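Local coordinates for protein phosphatidylinositol-specific phospholipase C1 (Streptomyces antibioticus, PDB 3H4X) that belongs to the phosphatidylinositol-specific phospholipase C family and folds as a single-chain alpha/beta barrel enzyme, at residues A[168-173]-A[253-258]; A[192-197]-A[234-239]. One frame throughout, in Å; residues are numbered along the deposited sequence.

Interaction 1. Residues A[168-173]-A[253-258]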
ATOM      1  N   ALA A 168      16.080  16.566  -3.734  1.00 12.44           N
ATOM      2  CA  ALA A 168      15.160  17.571  -3.217  1.00 12.39           C
ATOM      3  C   ALA A 168      13.769  16.999  -2.944  1.00 11.88           C
ATOM      4  O   ALA A 168      13.099  17.413  -1.998  1.00 12.45           O
ATOM      5  CB  ALA A 168      15.067  18.749  -4.172  1.00 12.84           C
ATOM      6  N   THR A 169      13.337  16.057  -3.779  1.00 10.99           N
ATOM      7  CA  THR A 169      12.012  15.457  -3.642  1.00 10.22           C
ATOM      8  C   THR A 169      12.036  13.989  -4.046  1.00  9.48           C
ATOM      9  O   THR A 169      12.957  13.534  -4.728  1.00  9.33           O
ATOM     10  CB  THR A 169      10.971  16.144  -4.541  1.00 10.50           C
ATOM     11  OG1 THR A 169      11.267  15.849  -5.911  1.00  9.92           O
ATOM     12  CG2 THR A 169      10.951  17.654  -4.318  1.00 11.41           C
ATOM     13  N   ALA A 170      11.005  13.257  -3.642  1.00  9.11           N
ATOM     14  CA  ALA A 170      10.874  11.856  -4.008  1.00  8.57           C
ATOM     15  C   ALA A 170      10.771  11.698  -5.522  1.00  8.35           C
ATOM     16  O   ALA A 170      11.343  10.776  -6.099  1.00  8.20           O
ATOM     17  CB  ALA A 170       9.663  11.242  -3.324  1.00  8.83           C
ATOM     18  N   ASP A 171      10.040  12.601  -6.169  1.00  8.29           N
ATOM     19  CA  ASP A 171       9.891  12.534  -7.615  1.00  8.58           C
ATOM     20  C   ASP A 171      11.237  12.671  -8.318  1.00  8.76           C
ATOM     21  O   ASP A 171      11.542  11.928  -9.251  1.00  8.61           O
ATOM     22  CB  ASP A 171       8.953  13.625  -8.119  1.00  8.90           C
ATOM     23  CG  ASP A 171       8.690  13.507  -9.600  1.00  9.77           C
ATOM     24  OD1 ASP A 171       8.062  12.511 -10.006  1.00 10.29           O
ATOM     25  OD2 ASP A 171       9.132  14.397 -10.361  1.00 12.98           O
ATOM     26  N   GLU A 172      12.033  13.640  -7.881  1.00  9.09           N
ATOM     27  CA  GLU A 172      13.344  13.853  -8.471  1.00  9.99           C
ATOM     28  C   GLU A 172      14.183  12.589  -8.319  1.00  9.72           C
ATOM     29  O   GLU A 172      14.822  12.134  -9.268  1.00 10.01           O
ATOM     30  CB  GLU A 172      14.044  15.037  -7.804  1.00 10.69           C
ATOM     31  CG  GLU A 172      15.461  15.293  -8.295  1.00 12.86           C
ATOM     32  CD  GLU A 172      16.173  16.356  -7.474  1.00 15.88           C
ATOM     33  OE1 GLU A 172      15.775  17.537  -7.557  1.00 17.90           O
ATOM     34  OE2 GLU A 172      17.135  16.009  -6.754  1.00 17.66           O
ATOM     35  N   ALA A 173      14.177  12.022  -7.118  1.00  9.32           N
ATOM     36  CA  ALA A 173      14.959  10.832  -6.837  1.00  9.27           C
ATOM     37  C   ALA A 173      14.530   9.649  -7.699  1.00  9.02           C
ATOM     38  O   ALA A 173      15.363   8.956  -8.284  1.00  9.30           O
ATOM     39  CB  ALA A 173      14.856  10.475  -5.366  1.00  9.64           C
ATOM     40  N   ARG A 253       3.020  18.112  -5.476  1.00  8.67           N
ATOM     41  CA  ARG A 253       3.059  17.102  -6.525  1.00  8.32           C
ATOM     42  C   ARG A 253       4.262  16.157  -6.489  1.00  8.31           C
ATOM     43  O   ARG A 253       4.089  14.959  -6.671  1.00  8.51           O
ATOM     44  CB  ARG A 253       2.914  17.757  -7.900  1.00  8.13           C
ATOM     45  CG  ARG A 253       1.597  18.492  -8.075  1.00  8.22           C
ATOM     46  CD  ARG A 253       1.485  19.112  -9.451  1.00  8.44           C
ATOM     47  NE  ARG A 253       0.341  20.017  -9.524  1.00  8.70           N
ATOM     48  CZ  ARG A 253       0.283  21.087 -10.308  1.00  9.00           C
ATOM     49  NH1 ARG A 253       1.311  21.392 -11.086  1.00  9.18           N
ATOM     50  NH2 ARG A 253      -0.796  21.858 -10.298  1.00  9.78           N
ATOM     51  N   PRO A 254       5.476  16.679  -6.245  1.00  8.14           N
ATOM     52  CA  PRO A 254       6.637  15.782  -6.326  1.00  8.25           C
ATOM     53  C   PRO A 254       6.792  14.836  -5.135  1.00  7.88           C
ATOM     54  O   PRO A 254       7.783  14.107  -5.056  1.00  8.15           O
ATOM     55  CB  PRO A 254       7.826  16.744  -6.413  1.00  8.86           C
ATOM     56  CG  PRO A 254       7.345  17.990  -5.783  1.00  9.53           C
ATOM     57  CD  PRO A 254       5.873  18.089  -6.080  1.00  8.54           C
ATOM     58  N   TRP A 255       5.817  14.830  -4.231  1.00  7.27           N
ATOM     59  CA  TRP A 255       5.820  13.890  -3.116  1.00  7.22           C
ATOM     60  C   TRP A 255       4.954  12.669  -3.397  1.00  6.98           C
ATOM     61  O   TRP A 255       4.879  11.761  -2.573  1.00  7.47           O
ATOM     62  CB  TRP A 255       5.464  14.609  -1.804  1.00  8.00           C
ATOM     63  CG  TRP A 255       6.557  15.561  -1.473  1.00  8.54           C
ATOM     64  CD1 TRP A 255       6.533  16.918  -1.582  1.00  9.34           C
ATOM     65  CD2 TRP A 255       7.884  15.212  -1.076  1.00  9.01           C
ATOM     66  NE1 TRP A 255       7.759  17.441  -1.245  1.00  9.78           N
ATOM     67  CE2 TRP A 255       8.607  16.410  -0.931  1.00  9.51           C
ATOM     68  CE3 TRP A 255       8.526  13.999  -0.811  1.00  8.87           C
ATOM     69  CZ2 TRP A 255       9.944  16.432  -0.531  1.00 10.06           C
ATOM     70  CZ3 TRP A 255       9.854  14.021  -0.421  1.00  9.35           C
ATOM     71  CH2 TRP A 255      10.548  15.232  -0.283  1.00 10.11           C
ATOM     72  N   PHE A 256       4.347  12.643  -4.585  1.00  6.72           N
ATOM     73  CA  PHE A 256       3.564  11.504  -5.061  1.00  6.77           C
ATOM     74  C   PHE A 256       4.342  10.733  -6.126  1.00  6.60           C
ATOM     75  O   PHE A 256       4.560  11.238  -7.232  1.00  7.17           O
ATOM     76  CB  PHE A 256       2.254  11.982  -5.680  1.00  6.74           C
ATOM     77  CG  PHE A 256       1.283  12.574  -4.701  1.00  6.75           C
ATOM     78  CD1 PHE A 256       0.473  11.758  -3.925  1.00  7.79           C
ATOM     79  CD2 PHE A 256       1.153  13.947  -4.580  1.00  7.66           C
ATOM     80  CE1 PHE A 256      -0.439  12.302  -3.039  1.00  8.20           C
ATOM     81  CE2 PHE A 256       0.242  14.494  -3.695  1.00  8.05           C
ATOM     82  CZ  PHE A 256      -0.555  13.669  -2.922  1.00  8.53           C
ATOM     83  N   VAL A 257       4.743   9.509  -5.802  1.00  6.39           N
ATOM     84  CA  VAL A 257       5.421   8.653  -6.774  1.00  6.59           C
ATOM     85  C   VAL A 257       4.729   7.296  -6.886  1.00  6.15           C
ATOM     86  O   VAL A 257       5.269   6.349  -7.467  1.00  6.91           O
ATOM     87  CB  VAL A 257       6.919   8.479  -6.452  1.00  6.65           C
ATOM     88  CG1 VAL A 257       7.631   9.825  -6.521  1.00  7.61           C
ATOM     89  CG2 VAL A 257       7.115   7.839  -5.079  1.00  7.34           C
ATOM     90  N   VAL A 258       3.525   7.224  -6.319  1.00  6.01           N
ATOM     91  CA  VAL A 258       2.694   6.028  -6.326  1.00  5.91           C
ATOM     92  C   VAL A 258       1.302   6.429  -6.796  1.00  5.62           C
ATOM     93  O   VAL A 258       0.793   7.487  -6.421  1.00  5.67           O
ATOM     94  CB  VAL A 258       2.623   5.385  -4.922  1.00  6.00           C
ATOM     95  CG1 VAL A 258       1.804   4.093  -4.953  1.00  6.59           C
ATOM     96  CG2 VAL A 258       4.028   5.132  -4.390  1.00  7.04           C
TER
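Asp171, in the first turn of helix 170-177, is tied to the short 3-10 turn at Pro254 by one backbone hydrogen bond. Asp171 N donates to Pro254 O over 2.9 Å, bent to 145° at the hydrogen. Within 168-173, Thr169 is the N-cap: its OG1, set between the backbone N and the carbonyl carbon (chi1 69°), accepts from Glu172 N at 3.1 Å. The same hydroxyl packs against Pro254 CB, while CG2 reaches across to CB and CG of the proline ring. Apolar contact continues over the Trp255 indole. Thr169 CA sits above one face, 4.1 Å from the centroid of the six-membered ring, a CH-pi contact; Ala170 N lies over the same face, and Ala170 CB is 3.9 Å from Trp255 CE3. Beyond the tryptophan, Val257 CG1 fits against the first turn of the helix, 3.7 Å from Asp171 N. The Asp171 carboxylate points to other partners, bonding Tyr281 OH and bridging to Arg244. The first turn thus has its Glu172 N-H taken by the Thr169 hydroxyl and its Asp171 N-H by the Pro254 carbonyl, with the indole face over the N-cap backbone and Val257 CG1 beside the Asp171 N-H.

Interaction 2. Residues A[192-197]-A[234-239]; sequences ELIPGT and AVHGAA
Ala234 N bonds to Leu193 O at 2.9 Å, the direct hydrogen bond that joins the ends of two parallel strands in the barrel sheet. It is fairly straight, 160° at the hydrogen. Packing is tight on one side of this bond, where the Ala234 methyl meets both Ile194 CG2, 3.9 Å from Ala234 CB, and the carboxylate of Glu192. With CG anti to its backbone N (chi1 171°) and the chain extended beyond, Glu192 brings OE2 to 3.4 Å from Ala234 CB. That oxygen also lies close to the carboxylate of Asp260 on strand 258-262.

Past Ala234 the strands diverge, their short axes 32° apart, and the contact loosens. A single ordered water donates to both Leu193 O and Ala234 O, each at 2.8 Å, adding a water bridge to the direct bond. On the more open side, partly exposed His236 lays a ring face against the end of Ile194: CD1 stands 3.9 Å from the ring centroid, nearly on the normal, in a CH-pi contact. Pro195 CD meets His236 CB at 3.8 Å. A bound ethanol lies about 3 Å from the histidine side chain. The chemistry thus passes from direct backbone pairing beside a buried acid to a water bridge and a histidine resting on aliphatic carbon.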
ATOM      1  N   GLU A 192       1.828   2.284   1.548  1.00  6.26           N
ATOM      2  CA  GLU A 192       1.132   3.168   0.616  1.00  6.73           C
ATOM      3  C   GLU A 192      -0.120   3.687   1.315  1.00  6.70           C
ATOM      4  O   GLU A 192      -0.806   2.923   1.991  1.00  7.92           O
ATOM      5  CB  GLU A 192       0.712   2.386  -0.636  1.00  6.86           C
ATOM      6  CG  GLU A 192      -0.217   3.156  -1.572  1.00  7.79           C
ATOM      7  CD  GLU A 192      -0.994   2.270  -2.543  1.00  8.23           C
ATOM      8  OE1 GLU A 192      -0.831   1.028  -2.531  1.00  9.42           O
ATOM      9  OE2 GLU A 192      -1.790   2.838  -3.325  1.00  8.95           O
ATOM     10  N   LEU A 193      -0.415   4.974   1.168  1.00  6.54           N
ATOM     11  CA  LEU A 193      -1.645   5.544   1.712  1.00  6.91           C
ATOM     12  C   LEU A 193      -2.571   6.008   0.595  1.00  6.89           C
ATOM     13  O   LEU A 193      -2.129   6.697  -0.328  1.00  7.10           O
ATOM     14  CB  LEU A 193      -1.319   6.759   2.584  1.00  7.41           C
ATOM     15  CG  LEU A 193      -0.778   6.481   3.984  1.00  8.23           C
ATOM     16  CD1 LEU A 193      -0.066   7.699   4.553  1.00  9.50           C
ATOM     17  CD2 LEU A 193      -1.908   6.047   4.910  1.00  9.55           C
ATOM     18  N   ILE A 194      -3.850   5.647   0.677  1.00  6.99           N
ATOM     19  CA  ILE A 194      -4.871   6.269  -0.169  1.00  7.47           C
ATOM     20  C   ILE A 194      -5.997   6.829   0.686  1.00  7.28           C
ATOM     21  O   ILE A 194      -6.229   6.365   1.808  1.00  7.38           O
ATOM     22  CB  ILE A 194      -5.474   5.308  -1.229  1.00  7.60           C
ATOM     23  CG1 ILE A 194      -6.165   4.106  -0.576  1.00  8.29           C
ATOM     24  CG2 ILE A 194      -4.420   4.877  -2.237  1.00  8.56           C
ATOM     25  CD1 ILE A 194      -7.148   3.403  -1.503  1.00  8.96           C
ATOM     26  N   PRO A 195      -6.700   7.844   0.160  1.00  7.42           N
ATOM     27  CA  PRO A 195      -7.879   8.359   0.841  1.00  7.87           C
ATOM     28  C   PRO A 195      -8.982   7.310   0.854  1.00  8.05           C
ATOM     29  O   PRO A 195      -9.001   6.406   0.010  1.00  8.35           O
ATOM     30  CB  PRO A 195      -8.299   9.561  -0.018  1.00  8.24           C
ATOM     31  CG  PRO A 195      -7.120   9.888  -0.858  1.00  8.41           C
ATOM     32  CD  PRO A 195      -6.422   8.578  -1.085  1.00  7.89           C
ATOM     33  N   GLY A 196      -9.906   7.444   1.796  1.00  8.38           N
ATOM     34  CA  GLY A 196     -10.923   6.425   2.012  1.00  9.36           C
ATOM     35  C   GLY A 196     -12.298   6.784   1.491  1.00 10.24           C
ATOM     36  O   GLY A 196     -12.581   7.940   1.170  1.00 10.45           O
ATOM     37  N   THR A 197     -13.162   5.780   1.423  1.00 11.29           N
ATOM     38  CA  THR A 197     -14.510   5.968   0.902  1.00 12.70           C
ATOM     39  C   THR A 197     -15.353   6.917   1.751  1.00 13.30           C
ATOM     40  O   THR A 197     -16.217   7.620   1.228  1.00 13.68           O
ATOM     41  CB  THR A 197     -15.250   4.627   0.758  1.00 13.00           C
ATOM     42  OG1 THR A 197     -15.271   3.954   2.022  1.00 13.71           O
ATOM     43  CG2 THR A 197     -14.553   3.748  -0.265  1.00 13.93           C
ATOM     44  N   ALA A 234      -0.325   7.942  -2.242  1.00  6.23           N
ATOM     45  CA  ALA A 234      -0.623   7.630  -3.626  1.00  5.98           C
ATOM     46  C   ALA A 234      -1.713   8.543  -4.169  1.00  5.89           C
ATOM     47  O   ALA A 234      -2.563   9.035  -3.421  1.00  6.51           O
ATOM     48  CB  ALA A 234      -1.059   6.179  -3.750  1.00  6.46           C
ATOM     49  N   VAL A 235      -1.683   8.766  -5.479  1.00  5.88           N
ATOM     50  CA  VAL A 235      -2.769   9.455  -6.166  1.00  6.37           C
ATOM     51  C   VAL A 235      -3.794   8.402  -6.571  1.00  6.23           C
ATOM     52  O   VAL A 235      -3.529   7.542  -7.413  1.00  6.31           O
ATOM     53  CB  VAL A 235      -2.279  10.227  -7.397  1.00  6.60           C
ATOM     54  CG1 VAL A 235      -3.404  11.099  -7.942  1.00  7.30           C
ATOM     55  CG2 VAL A 235      -1.063  11.068  -7.036  1.00  7.36           C
ATOM     56  N   HIS A 236      -4.962   8.473  -5.951  1.00  6.63           N
ATOM     57  CA  HIS A 236      -5.971   7.434  -6.062  1.00  6.94           C
ATOM     58  C   HIS A 236      -7.037   7.848  -7.062  1.00  6.97           C
ATOM     59  O   HIS A 236      -7.592   8.945  -6.972  1.00  7.25           O
ATOM     60  CB  HIS A 236      -6.568   7.205  -4.676  1.00  7.37           C
ATOM     61  CG  HIS A 236      -7.666   6.191  -4.621  1.00  8.30           C
ATOM     62  ND1 HIS A 236      -7.537   4.899  -5.087  1.00 10.55           N
ATOM     63  CD2 HIS A 236      -8.906   6.277  -4.087  1.00  9.25           C
ATOM     64  CE1 HIS A 236      -8.664   4.242  -4.866  1.00  9.95           C
ATOM     65  NE2 HIS A 236      -9.510   5.057  -4.262  1.00 11.80           N
ATOM     66  N   GLY A 237      -7.295   6.970  -8.026  1.00  6.98           N
ATOM     67  CA  GLY A 237      -8.258   7.235  -9.088  1.00  7.52           C
ATOM     68  C   GLY A 237      -7.535   7.349 -10.415  1.00  7.74           C
ATOM     69  O   GLY A 237      -6.788   8.303 -10.641  1.00  7.87           O
ATOM     70  N   ALA A 238      -7.736   6.365 -11.285  1.00  8.09           N
ATOM     71  CA  ALA A 238      -7.065   6.331 -12.578  1.00  8.76           C
ATOM     72  C   ALA A 238      -7.432   7.562 -13.391  1.00  9.31           C
ATOM     73  O   ALA A 238      -8.608   7.921 -13.493  1.00  9.82           O
ATOM     74  CB  ALA A 238      -7.447   5.074 -13.329  1.00  8.76           C
ATOM     75  N   ALA A 239      -6.424   8.199 -13.974  1.00  9.67           N
ATOM     76  CA  ALA A 239      -6.629   9.416 -14.749  1.00 10.06           C
ATOM     77  C   ALA A 239      -5.575   9.525 -15.837  1.00 10.17           C
ATOM     78  O   ALA A 239      -4.472   8.996 -15.688  1.00  9.97           O
ATOM     79  CB  ALA A 239      -6.570  10.637 -13.840  1.00 10.89           C
TER
HETATM   80  O   HOH W   1      -2.763   9.405  -0.666  1.00 11.25           O

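Overall arrangement
Interaction 2 is the more central, about 10 Å from the chain centre against about 17 Å for interaction 1, with their centres about 16 Å apart. It joins successive parallel strands of the beta-alpha-beta unit 189-195, 209-222, 232-236; interaction 1 lies nearer the surface and sets a helix start against the loop leading into strand 258-262. The two meet through that loop: Val258 O probably accepts from Val235 N, and Phe256 packs on Val235. Trp255 and Phe256 also rest on helix 209-222, the connection of the same unit. Interaction 1 relies on helix capping and indole packing, whereas interaction 2 rests on strand pairing with side-chain packing in the barrel sheet.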